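DMATS type aromatic prenyltransferase (Streptomyces coelicolor, PDB 6ZS0) probably transfers a dimethylallyl group from dimethylallyl diphosphate to C5 of the indole ring of tryptophan. Local coordinates at residues L212-A217 and A231-F236; G248-P253 and R278-H283. One frame throughout, in Å; residues are numbered along the deposited sequence.

Interaction 1: residues L212-A217 and A231-F236; sequences LTAGRA and AVEGFF
Phe236 pushes its ring from helix 229-240 against the first turn of helix 214-217, and the backbone of that turn lies across one ring face. The Ala214 N sits 3.5 Å above the Phe236 ring plane and the Thr213 C 3.6 Å above it, both displaced toward the rim. With CG anti to the backbone N (chi1 177°), the ring reaches straight out from its own helix, and Phe236 CZ arrives 3.2 Å from Leu212 O, which lies near the ring plane at the edge. Methyl and branch carbons fill in around it: Ala214 CB meets CD2 of Phe236 at 3.6 Å, Ala217 CB comes obliquely toward CD1, and the Leu212 side chain crosses the ring at a slant, its CG beside CE1. Val232, one turn earlier, lays CG1 against Ala217 O at 3.5 Å. With only an alanine at Phe236, a gap would probably open against the Thr213-Ala214 backbone, and Leu212 and Ala217 would lose the aromatic ring they share. Next to Val232 on the helix, the aliphatic part of Glu233 runs past Ala214 O, while its carboxylate is paired with Arg237. Thr213 OG1 caps the short helix by accepting from Arg216 N at 3.1 Å. Strand 270-275 of the barrel adjoins both helices, its Leu273 touching Leu212, Ala217 and Val232, so both, part of the outer helical layer of the ABBA fold, rest against a barrel strand.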
loop_
_atom_site.group_PDB
_atom_site.type_symbol
_atom_site.label_atom_id
_atom_site.label_comp_id
_atom_site.label_asym_id
_atom_site.label_seq_id
_atom_site.Cartn_x
_atom_site.Cartn_y
_atom_site.Cartn_z
ATOM N N LEU A 212 19.561 0.291 -0.487
ATOM C CA LEU A 212 19.492 -0.932 -1.320
ATOM C C LEU A 212 20.230 -0.728 -2.639
ATOM O O LEU A 212 20.128 0.339 -3.256
ATOM C CB LEU A 212 18.027 -1.295 -1.586
ATOM C CG LEU A 212 17.753 -2.627 -2.282
ATOM C CD1 LEU A 212 18.188 -3.841 -1.465
ATOM C CD2 LEU A 212 16.284 -2.726 -2.594
ATOM N N THR A 213 20.955 -1.769 -3.067
ATOM C CA THR A 213 21.609 -1.828 -4.385
ATOM C C THR A 213 20.914 -2.843 -5.279
ATOM O O THR A 213 20.157 -3.700 -4.783
ATOM C CB THR A 213 23.078 -2.259 -4.259
ATOM O OG1 THR A 213 23.081 -3.573 -3.689
ATOM C CG2 THR A 213 23.861 -1.291 -3.412
ATOM N N ALA A 214 21.161 -2.727 -6.573
ATOM C CA ALA A 214 20.541 -3.588 -7.578
ATOM C C ALA A 214 20.942 -5.050 -7.283
ATOM O O ALA A 214 20.082 -5.907 -7.302
ATOM C CB ALA A 214 20.974 -3.131 -8.948
ATOM N N GLY A 215 22.216 -5.297 -6.974
ATOM C CA GLY A 215 22.718 -6.644 -6.642
ATOM C C GLY A 215 22.079 -7.209 -5.396
ATOM O O GLY A 215 21.738 -8.394 -5.386
ATOM N N ARG A 216 21.927 -6.396 -4.346
ATOM C CA ARG A 216 21.343 -6.880 -3.079
ATOM C C ARG A 216 19.860 -7.192 -3.333
ATOM O O ARG A 216 19.361 -8.225 -2.832
ATOM C CB ARG A 216 21.565 -5.881 -1.946
ATOM C CG ARG A 216 21.284 -6.478 -0.578
ATOM C CD ARG A 216 21.506 -5.523 0.575
ATOM N NE ARG A 216 22.833 -4.922 0.472
ATOM C CZ ARG A 216 23.078 -3.636 0.310
ATOM N NH1 ARG A 216 22.085 -2.758 0.368
ATOM N NH2 ARG A 216 24.322 -3.218 0.143
ATOM N N ALA A 217 19.202 -6.348 -4.111
ATOM C CA ALA A 217 17.773 -6.483 -4.466
ATOM C C ALA A 217 17.559 -7.836 -5.158
ATOM O O ALA A 217 16.633 -8.543 -4.810
ATOM C CB ALA A 217 17.362 -5.334 -5.336
ATOM N N ALA A 231 15.307 -9.699 -13.716
ATOM C CA ALA A 231 14.058 -8.904 -13.785
ATOM C C ALA A 231 14.049 -7.930 -12.606
ATOM O O ALA A 231 13.602 -6.803 -12.767
ATOM C CB ALA A 231 12.820 -9.776 -13.770
ATOM N N VAL A 232 14.533 -8.378 -11.464
ATOM C CA VAL A 232 14.546 -7.556 -10.228
ATOM C C VAL A 232 15.571 -6.434 -10.428
ATOM O O VAL A 232 15.252 -5.276 -10.109
ATOM C CB VAL A 232 14.817 -8.417 -8.984
ATOM C CG1 VAL A 232 14.945 -7.561 -7.735
ATOM C CG2 VAL A 232 13.723 -9.454 -8.785
ATOM N N GLU A 233 16.739 -6.736 -11.007
ATOM C CA GLU A 233 17.798 -5.716 -11.235
ATOM C C GLU A 233 17.321 -4.706 -12.271
ATOM O O GLU A 233 17.543 -3.520 -12.064
ATOM C CB GLU A 233 19.124 -6.337 -11.684
ATOM C CG GLU A 233 19.805 -7.117 -10.584
ATOM C CD GLU A 233 21.314 -7.181 -10.673
ATOM O OE1 GLU A 233 21.929 -6.198 -11.170
ATOM O OE2 GLU A 233 21.884 -8.194 -10.213
ATOM N N GLY A 234 16.700 -5.182 -13.352
ATOM C CA GLY A 234 16.166 -4.315 -14.410
ATOM C C GLY A 234 15.143 -3.349 -13.840
ATOM O O GLY A 234 15.194 -2.150 -14.152
ATOM N N PHE A 235 14.259 -3.853 -13.000
ATOM C CA PHE A 235 13.170 -3.047 -12.422
ATOM C C PHE A 235 13.813 -2.022 -11.491
ATOM O O PHE A 235 13.461 -0.833 -11.569
ATOM C CB PHE A 235 12.167 -3.926 -11.694
ATOM C CG PHE A 235 11.291 -3.166 -10.749
ATOM C CD1 PHE A 235 10.286 -2.343 -11.235
ATOM C CD2 PHE A 235 11.487 -3.251 -9.390
ATOM C CE1 PHE A 235 9.505 -1.606 -10.363
ATOM C CE2 PHE A 235 10.668 -2.550 -8.525
ATOM C CZ PHE A 235 9.681 -1.736 -9.015
ATOM N N PHE A 236 14.718 -2.477 -10.629
ATOM C CA PHE A 236 15.441 -1.588 -9.685
ATOM C C PHE A 236 16.028 -0.408 -10.475
ATOM O O PHE A 236 15.859 0.747 -10.082
ATOM C CB PHE A 236 16.509 -2.357 -8.910
ATOM C CG PHE A 236 17.339 -1.507 -7.970
ATOM C CD1 PHE A 236 17.134 -1.531 -6.592
ATOM C CD2 PHE A 236 18.380 -0.737 -8.455
ATOM C CE1 PHE A 236 17.928 -0.758 -5.746
ATOM C CE2 PHE A 236 19.144 0.053 -7.612
ATOM C CZ PHE A 236 18.922 0.028 -6.256
#

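Interaction 2: residues G248-P253 and R278-H283; sequences GLDGRP and RDYVRH
Asp279 and Arg252 meet through three hydrogen bonds that use both carboxylate oxygens. Asp279 OD2 accepts twice: from the Arg252 backbone N at 2.9 Å, nearly straight at 166°, and from Arg252 NE, which approaches from above the carboxylate plane. The second oxygen, Asp279 OD1, is met on its syn side by Arg252 NH1 at 2.9 Å, so the guanidinium grips side-on, one nitrogen to each oxygen, its plane turned 44° from that of the carboxylate. A bend at chi3 (69°) curls the Arg252 chain back toward the acid that also holds its backbone N. The remaining nitrogen, NH2, forms a salt bridge with Asp59. Arg278 CD comes to 3.6 Å from Arg252 NH1; these neighbouring positive charges are probably offset by Asp279 and Asp59, although the pairing of Arg278 with Asp59 is long and weak.

Tyr280 supplies the second polar centre. Tyr280 OH accepts from Gly251 N at 2.8 Å and also hydrogen-bonds a water, which donates to Arg252 O at 2.7 Å, thereby linking the phenol to the loop carbonyl. Asp279 CB lies over the centre of one ring face and Leu249 CD2 above the opposite face, displaced toward the rim, while Asp250 OD2 lies in the ring plane at the edge. Together these contacts join two connections beside the barrel of the ABBA fold, the loop leading into strand 254-260 and the one between strand 270-275 and helix 284-297, whose Arg290 bonds Tyr280 O; Leu249 also leans on helix 229-240.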
loop_
_atom_site.group_PDB
_atom_site.type_symbol
_atom_site.label_atom_id
_atom_site.label_comp_id
_atom_site.label_asym_id
_atom_site.label_seq_id
_atom_site.Cartn_x
_atom_site.Cartn_y
_atom_site.Cartn_z
ATOM N N GLY A 248 23.909 2.669 -3.322
ATOM C CA GLY A 248 22.613 2.272 -2.772
ATOM C C GLY A 248 21.633 3.414 -2.898
ATOM O O GLY A 248 22.057 4.589 -2.887
ATOM N N LEU A 249 20.371 3.092 -3.033
ATOM C CA LEU A 249 19.299 4.103 -3.088
ATOM C C LEU A 249 19.492 5.054 -1.917
ATOM O O LEU A 249 19.695 4.585 -0.789
ATOM C CB LEU A 249 17.948 3.399 -3.018
ATOM C CG LEU A 249 17.626 2.512 -4.205
ATOM C CD1 LEU A 249 16.233 1.945 -4.081
ATOM C CD2 LEU A 249 17.798 3.245 -5.528
ATOM N N ASP A 250 19.418 6.356 -2.164
ATOM C CA ASP A 250 19.798 7.355 -1.153
ATOM C C ASP A 250 18.614 8.199 -0.684
ATOM O O ASP A 250 18.860 9.090 0.084
ATOM C CB ASP A 250 20.911 8.242 -1.681
ATOM C CG ASP A 250 20.617 8.894 -3.018
ATOM O OD1 ASP A 250 21.546 9.586 -3.504
ATOM O OD2 ASP A 250 19.501 8.780 -3.512
ATOM N N GLY A 251 17.394 7.831 -1.038
ATOM C CA GLY A 251 16.185 8.471 -0.485
ATOM C C GLY A 251 15.598 7.625 0.638
ATOM O O GLY A 251 16.356 6.990 1.398
ATOM N N ARG A 252 14.293 7.669 0.814
ATOM C CA ARG A 252 13.683 6.851 1.874
ATOM C C ARG A 252 13.882 5.383 1.503
ATOM O O ARG A 252 14.124 5.048 0.350
ATOM C CB ARG A 252 12.204 7.195 2.017
ATOM C CG ARG A 252 11.311 6.497 1.015
ATOM C CD ARG A 252 9.876 6.993 1.098
ATOM N NE ARG A 252 9.818 8.361 0.618
ATOM C CZ ARG A 252 8.776 9.177 0.752
ATOM N NH1 ARG A 252 8.829 10.403 0.243
ATOM N NH2 ARG A 252 7.687 8.756 1.378
ATOM N N PRO A 253 13.808 4.481 2.495
ATOM C CA PRO A 253 14.137 3.079 2.267
ATOM C C PRO A 253 13.184 2.388 1.273
ATOM O O PRO A 253 11.998 2.705 1.171
ATOM C CB PRO A 253 14.000 2.468 3.684
ATOM C CG PRO A 253 14.092 3.621 4.636
ATOM C CD PRO A 253 13.462 4.767 3.879
ATOM N N ARG A 278 9.030 8.478 -5.971
ATOM C CA ARG A 278 8.822 9.937 -5.781
ATOM C C ARG A 278 10.090 10.603 -5.284
ATOM O O ARG A 278 10.204 11.827 -5.421
ATOM C CB ARG A 278 7.641 10.267 -4.852
ATOM C CG ARG A 278 7.757 9.783 -3.414
ATOM C CD ARG A 278 6.631 10.385 -2.594
ATOM N NE ARG A 278 6.869 11.819 -2.498
ATOM C CZ ARG A 278 5.952 12.763 -2.214
ATOM N NH1 ARG A 278 6.319 14.024 -2.191
ATOM N NH2 ARG A 278 4.711 12.447 -1.956
ATOM N N ASP A 279 11.000 9.866 -4.622
ATOM C CA ASP A 279 12.257 10.434 -4.080
ATOM C C ASP A 279 13.346 10.494 -5.154
ATOM O O ASP A 279 14.361 11.060 -4.868
ATOM C CB ASP A 279 12.762 9.619 -2.894
ATOM C CG ASP A 279 11.935 9.765 -1.644
ATOM O OD1 ASP A 279 10.986 10.578 -1.646
ATOM O OD2 ASP A 279 12.321 9.130 -0.638
ATOM N N TYR A 280 13.094 9.990 -6.362
ATOM C CA TYR A 280 14.181 9.731 -7.360
ATOM C C TYR A 280 13.858 10.385 -8.701
ATOM O O TYR A 280 14.536 10.047 -9.684
ATOM C CB TYR A 280 14.424 8.218 -7.524
ATOM C CG TYR A 280 14.834 7.573 -6.221
ATOM C CD1 TYR A 280 15.978 7.963 -5.568
ATOM C CD2 TYR A 280 14.061 6.591 -5.631
ATOM C CE1 TYR A 280 16.340 7.432 -4.345
ATOM C CE2 TYR A 280 14.415 6.017 -4.424
ATOM C CZ TYR A 280 15.568 6.431 -3.777
ATOM O OH TYR A 280 15.923 5.933 -2.554
ATOM N N VAL A 281 12.878 11.277 -8.748
ATOM C CA VAL A 281 12.439 11.937 -10.006
ATOM C C VAL A 281 12.379 13.446 -9.800
ATOM O O VAL A 281 12.214 13.879 -8.668
ATOM C CB VAL A 281 11.064 11.423 -10.439
ATOM C CG1 VAL A 281 11.118 9.964 -10.808
ATOM C CG2 VAL A 281 10.015 11.685 -9.374
ATOM N N ARG A 282 12.397 14.200 -10.900
ATOM C CA ARG A 282 12.161 15.666 -10.875
ATOM C C ARG A 282 10.673 15.946 -10.701
ATOM O O ARG A 282 10.348 16.962 -10.117
ATOM C CB ARG A 282 12.610 16.316 -12.181
ATOM C CG ARG A 282 14.085 16.182 -12.486
ATOM C CD ARG A 282 14.400 16.787 -13.855
ATOM N NE ARG A 282 15.830 16.833 -14.161
ATOM C CZ ARG A 282 16.551 15.820 -14.657
ATOM N NH1 ARG A 282 17.845 15.991 -14.893
ATOM N NH2 ARG A 282 15.985 14.643 -14.897
ATOM N N HIS A 283 9.811 15.101 -11.258
ATOM C CA HIS A 283 8.347 15.329 -11.287
ATOM C C HIS A 283 7.631 14.045 -11.677
ATOM O O HIS A 283 8.296 13.051 -12.068
ATOM C CB HIS A 283 7.976 16.520 -12.205
ATOM C CG HIS A 283 8.552 16.419 -13.576
ATOM N ND1 HIS A 283 8.113 15.488 -14.475
ATOM C CD2 HIS A 283 9.539 17.118 -14.191
ATOM C CE1 HIS A 283 8.793 15.619 -15.612
ATOM N NE2 HIS A 283 9.671 16.614 -15.457
HETATM O O HOH W 1 14.801 3.525 -1.717
#

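Overall arrangement
Followed from the N terminus, the chain leaves strand 202-209 and makes interaction 1, which closes the stretch of 13 residues between its two segments, the last two already in helix 229-240. Interaction 2 opens only afterwards: residues 248-253 lead into the hairpin of strands 254-260 and 270-275, and residues 278-283 close that longer excursion before helix 284-297. The two are therefore in series, neither nested nor crossed, with centres about 14 Å apart. They nevertheless touch, through a probable hydrogen bond from Leu249 N to Leu212 O and packing of Phe236 against Leu249. Barrel strands, outer helices and connecting loops are thus joined along one side of the ABBA barrel.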